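Local coordinates for protein 3-deoxy-D-manno-octulosonate 8-phosphate phosphatase KdsC (Haemophilus influenzae Rd, PDB 1K1E) that hydrolyses 3-deoxy-D-manno-octulosonate 8-phosphate to KDO and inorganic phosphate, a metal-dependent step of lipopolysaccharide biosynthesis, and works as a homotetramer, at residues A[12-17]-A[102-107]; A[18-23]-A[34-39]. All blocks are in the same frame, centred on the assembly; numbering follows the deposited sequence.

Contact 1 (A[12-17]-A[102-107]). With CO (cobalt (II) ion), chain M.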
# COMPACT_ATOMS: atom_id res chain seq x y z
N ILE A 12 -9.15 -22.90 -7.88
CA ILE A 12 -8.26 -23.02 -6.71
C ILE A 12 -7.35 -21.77 -6.75
O ILE A 12 -6.71 -21.46 -7.81
CB ILE A 12 -7.33 -24.26 -6.85
CG1 ILE A 12 -8.15 -25.54 -6.80
CG2 ILE A 12 -6.28 -24.28 -5.72
CD1 ILE A 12 -7.29 -26.71 -7.25
N THR A 13 -7.24 -21.09 -5.62
CA THR A 13 -6.43 -19.91 -5.58
C THR A 13 -5.32 -19.95 -4.51
O THR A 13 -5.52 -20.35 -3.35
CB THR A 13 -7.30 -18.62 -5.37
OG1 THR A 13 -6.44 -17.47 -5.40
CG2 THR A 13 -7.94 -18.59 -4.03
N ASP A 14 -4.12 -19.58 -4.95
CA ASP A 14 -3.00 -19.42 -4.04
C ASP A 14 -3.41 -18.20 -3.19
O ASP A 14 -4.34 -17.44 -3.52
CB ASP A 14 -1.72 -19.06 -4.84
CG ASP A 14 -0.61 -18.56 -3.96
OD1 ASP A 14 -0.43 -19.11 -2.86
OD2 ASP A 14 0.08 -17.62 -4.38
N VAL A 15 -2.75 -18.01 -2.05
CA VAL A 15 -3.07 -16.86 -1.22
C VAL A 15 -2.10 -15.67 -1.32
O VAL A 15 -2.47 -14.60 -1.80
CB VAL A 15 -3.16 -17.27 0.31
CG1 VAL A 15 -3.32 -16.04 1.20
CG2 VAL A 15 -4.36 -18.22 0.48
N ASP A 16 -0.88 -15.85 -0.86
CA ASP A 16 0.03 -14.68 -0.83
C ASP A 16 0.47 -14.28 -2.19
O ASP A 16 1.02 -15.09 -2.89
CB ASP A 16 1.22 -14.99 0.06
CG ASP A 16 0.78 -15.27 1.49
OD1 ASP A 16 0.19 -14.35 2.09
OD2 ASP A 16 0.98 -16.41 1.96
N GLY A 17 0.23 -13.03 -2.57
CA GLY A 17 0.69 -12.62 -3.89
C GLY A 17 -0.43 -12.68 -4.92
O GLY A 17 -0.29 -12.13 -6.02
N THR A 102 -10.86 -27.51 -13.71
CA THR A 102 -10.34 -26.67 -12.63
C THR A 102 -9.40 -25.59 -13.15
O THR A 102 -8.67 -25.84 -14.11
CB THR A 102 -9.54 -27.52 -11.70
OG1 THR A 102 -10.36 -28.60 -11.22
CG2 THR A 102 -9.03 -26.72 -10.50
N ALA A 103 -9.42 -24.41 -12.53
CA ALA A 103 -8.51 -23.33 -12.94
C ALA A 103 -7.74 -22.94 -11.70
O ALA A 103 -8.28 -23.04 -10.62
CB ALA A 103 -9.27 -22.12 -13.45
N TYR A 104 -6.50 -22.47 -11.86
CA TYR A 104 -5.64 -22.11 -10.74
C TYR A 104 -5.12 -20.71 -10.97
O TYR A 104 -4.91 -20.32 -12.11
CB TYR A 104 -4.40 -23.00 -10.70
CG TYR A 104 -3.57 -22.86 -9.45
CD1 TYR A 104 -3.84 -23.61 -8.29
CD2 TYR A 104 -2.51 -21.92 -9.39
CE1 TYR A 104 -3.10 -23.43 -7.10
CE2 TYR A 104 -1.80 -21.77 -8.25
CZ TYR A 104 -2.07 -22.49 -7.11
OH TYR A 104 -1.31 -22.28 -5.98
N ILE A 105 -4.87 -19.97 -9.90
CA ILE A 105 -4.31 -18.63 -10.07
C ILE A 105 -3.16 -18.51 -9.09
O ILE A 105 -3.35 -18.73 -7.89
CB ILE A 105 -5.40 -17.49 -9.88
CG1 ILE A 105 -4.69 -16.10 -9.98
CG2 ILE A 105 -6.30 -17.74 -8.62
CD1 ILE A 105 -5.75 -14.92 -10.02
N GLY A 106 -1.97 -18.15 -9.58
CA GLY A 106 -0.82 -18.11 -8.69
C GLY A 106 0.08 -16.98 -9.08
O GLY A 106 -0.22 -16.23 -10.03
N ASP A 107 1.14 -16.83 -8.31
CA ASP A 107 2.09 -15.71 -8.58
C ASP A 107 3.57 -16.10 -8.55
O ASP A 107 4.40 -15.25 -8.88
CB ASP A 107 1.96 -14.60 -7.55
CG ASP A 107 2.44 -15.03 -6.16
OD1 ASP A 107 3.25 -14.33 -5.51
OD2 ASP A 107 2.01 -16.09 -5.69
CO CO M . 1.89 -16.85 -3.81
O HOH W 1 1.53 -17.75 -1.85
O HOH W 2 3.60 -15.77 -3.26
O HOH W 3 2.89 -18.64 -4.39
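Two carboxylate oxygens, D14 OD2 and D107 OD2, sit only 2.8 Å apart, a spacing tolerated because both bind the same cobalt ion. The two side chains cross at about a right angle, yet their carboxylate planes are only 12° apart, and each offers a single oxygen, D14 OD2 at 2.0 Å from the cobalt. The third protein ligand is a backbone one: D16 gives its carbonyl O, 2.2 Å from the metal, while its carboxylate goes to K34. Three waters complete six ligands. One of them appears to donate to D14 OD1 and another donates to D107 OD1, which probably restrains the rotation of both groups. D14 OD1 also meets K84 in a salt bridge, and D107 OD1 pairs with R39 of the second subunit; these cations should temper the negative charge gathered here.

This is the metal site of a HAD phosphatase, with D14 and D16 in the DxDx(T/V) pattern at the end of one central strand and D107 just past its parallel neighbour. Strands 12-14 and 102-106 run at 10° to each other, joined by backbone bonds I12 N to A103 O (2.9 Å), I105 N to I12 O and D14 N to I105 O.

On the sheet face that carries I12 and Y104, I12 CG2 lies 3.6 Å from CE1 of the tyrosine, whose CG is anti to the backbone N (chi1 -170°). That torsion swings the ring diagonally toward strand 12-14, bringing Y104 OH to 3.4 Å from D14 CB; the hydroxyl itself bonds to D111. On the T13 and I105 face the two side chains lie side by side, T13 OG1 donating to D14 O while meeting I105 CG2.

Contact 2 (A[18-23]-A[34-39])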
# COMPACT_ATOMS: atom_id res chain seq x y z
N VAL A 18 -1.53 -13.37 -4.53
CA VAL A 18 -2.69 -13.49 -5.40
C VAL A 18 -3.86 -12.83 -4.70
O VAL A 18 -4.35 -11.82 -5.17
CB VAL A 18 -2.98 -14.95 -5.74
CG1 VAL A 18 -4.27 -15.08 -6.52
CG2 VAL A 18 -1.83 -15.47 -6.64
N LEU A 19 -4.27 -13.35 -3.55
CA LEU A 19 -5.37 -12.70 -2.81
C LEU A 19 -4.84 -11.52 -1.98
O LEU A 19 -5.62 -10.76 -1.44
CB LEU A 19 -6.03 -13.70 -1.87
CG LEU A 19 -6.70 -14.87 -2.63
CD1 LEU A 19 -7.40 -15.74 -1.49
CD2 LEU A 19 -7.80 -14.29 -3.60
N THR A 20 -3.52 -11.41 -1.88
CA THR A 20 -2.82 -10.33 -1.18
C THR A 20 -1.78 -9.74 -2.18
O THR A 20 -1.53 -10.32 -3.25
CB THR A 20 -2.03 -10.82 0.04
OG1 THR A 20 -0.83 -11.45 -0.40
CG2 THR A 20 -2.88 -11.79 0.91
N ASP A 21 -1.16 -8.60 -1.83
CA ASP A 21 -0.20 -8.03 -2.72
C ASP A 21 1.18 -8.66 -2.44
O ASP A 21 2.20 -8.17 -2.95
CB ASP A 21 -0.13 -6.52 -2.53
CG ASP A 21 0.33 -6.11 -1.14
OD1 ASP A 21 0.55 -6.98 -0.26
OD2 ASP A 21 0.47 -4.91 -0.91
N GLY A 22 1.20 -9.72 -1.65
CA GLY A 22 2.48 -10.38 -1.36
C GLY A 22 3.17 -9.97 -0.07
O GLY A 22 4.15 -10.60 0.32
N GLN A 23 2.67 -8.93 0.57
CA GLN A 23 3.32 -8.50 1.79
C GLN A 23 2.93 -9.44 2.93
O GLN A 23 1.85 -9.99 2.96
CB GLN A 23 2.95 -7.05 2.12
CG GLN A 23 3.34 -5.99 1.05
CD GLN A 23 3.00 -4.56 1.47
OE1 GLN A 23 3.56 -4.02 2.47
NE2 GLN A 23 2.08 -3.92 0.72
N LYS A 34 -3.32 -9.91 7.67
CA LYS A 34 -3.34 -10.35 6.28
C LYS A 34 -4.28 -9.42 5.56
O LYS A 34 -5.40 -9.19 6.00
CB LYS A 34 -3.75 -11.81 6.11
CG LYS A 34 -2.70 -12.72 6.71
CD LYS A 34 -2.94 -14.19 6.29
CE LYS A 34 -2.51 -14.34 4.81
NZ LYS A 34 -0.99 -14.10 4.56
N SER A 35 -3.87 -8.91 4.40
CA SER A 35 -4.69 -7.93 3.74
C SER A 35 -5.29 -8.46 2.45
O SER A 35 -4.55 -8.66 1.48
CB SER A 35 -3.82 -6.70 3.47
OG SER A 35 -3.25 -6.23 4.70
N PHE A 36 -6.61 -8.62 2.41
CA PHE A 36 -7.29 -9.19 1.21
C PHE A 36 -7.93 -8.07 0.44
O PHE A 36 -7.76 -6.89 0.80
CB PHE A 36 -8.32 -10.20 1.70
CG PHE A 36 -7.71 -11.32 2.45
CD1 PHE A 36 -7.69 -11.31 3.86
CD2 PHE A 36 -7.08 -12.36 1.77
CE1 PHE A 36 -7.04 -12.34 4.57
CE2 PHE A 36 -6.42 -13.39 2.51
CZ PHE A 36 -6.41 -13.36 3.89
N HIS A 37 -8.65 -8.37 -0.64
CA HIS A 37 -9.26 -7.29 -1.42
C HIS A 37 -10.74 -7.54 -1.49
O HIS A 37 -11.18 -8.67 -1.82
CB HIS A 37 -8.61 -7.21 -2.81
CG HIS A 37 -9.06 -6.02 -3.58
ND1 HIS A 37 -8.24 -4.94 -3.84
CD2 HIS A 37 -10.27 -5.72 -4.11
CE1 HIS A 37 -8.93 -4.02 -4.51
NE2 HIS A 37 -10.16 -4.47 -4.68
N VAL A 38 -11.51 -6.50 -1.22
CA VAL A 38 -12.96 -6.66 -1.17
C VAL A 38 -13.57 -7.15 -2.50
O VAL A 38 -14.51 -7.93 -2.46
CB VAL A 38 -13.60 -5.35 -0.75
CG1 VAL A 38 -13.44 -4.29 -1.88
CG2 VAL A 38 -15.05 -5.58 -0.34
N ARG A 39 -13.07 -6.66 -3.65
CA ARG A 39 -13.71 -7.10 -4.88
C ARG A 39 -13.37 -8.58 -5.23
O ARG A 39 -14.14 -9.26 -5.93
CB ARG A 39 -13.39 -6.18 -6.03
CG ARG A 39 -13.75 -4.67 -5.69
CD ARG A 39 -13.83 -3.74 -6.93
NE ARG A 39 -12.48 -3.44 -7.43
CZ ARG A 39 -11.72 -2.45 -6.95
NH1 ARG A 39 -12.12 -1.64 -5.96
NH2 ARG A 39 -10.55 -2.25 -7.49
O HOH W 4 -8.26 -10.97 -1.86
O HOH W 5 -2.74 -7.13 0.06
O HOH W 6 -1.04 -11.04 4.23
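Starting at V18, the last position of the DxDx(T/V) pattern of this HAD fold, the loop 18-23 turns back against the edge of the beta-hairpin strand 30-37, and water does much of the joining. L19 O and H37 N are bridged by one water, which donates to the carbonyl at 2.7 Å and accepts from the amide; a second links D21 N to S35 O in the same manner. Between these bridges the backbones meet through CA-H...O contacts, F36 CA lying 3.5 Å from L19 O and T20 CA 3.6 Å from S35 O.

L19 CB packs 4.0 Å from F36 CD2. T20 sets its methyl CG2 3.6 Å from S35 O, while its OG1, between the backbone N and the carbonyl carbon (chi1 77°), is placed to accept from G22 N at 2.9 Å, an ST turn. OG1 also bonds to G17 N, tying the loop to the metal-binding segment. D21 OD1 then accepts from Q23 N, met from above the carboxylate plane, in an Asx turn.

H37 occupies the N-cap position of helix 38-49, its ND1 bonding to G144 O, and H37, V38 and R39 probably line the substrate site, as in related enzymes. F36 rests on L65 and R68 of helix 63-72, and residues 34-37 pair antiparallel with a strand of the third subunit, carrying the sheet across the interface.

Contact 2 is nested within the chain loop that contact 1 closes, their centres about 12 Å apart. The main polar tie is the salt bridge from D16 OD1 to K34 NZ at 2.7 Å, so the residue whose carbonyl binds cobalt has its carboxylate fastened to the hairpin strand. V18 fits into contact 1 as well, its CG1 3.4 Å from T13 OG1 and its CG2 3.5 Å from G106 C, while L19 CG lies 3.6 Å from D14 O. The surroundings of the metal site are shared between subunits, for R39 of contact 2 reaches across to D107 of the third subunit.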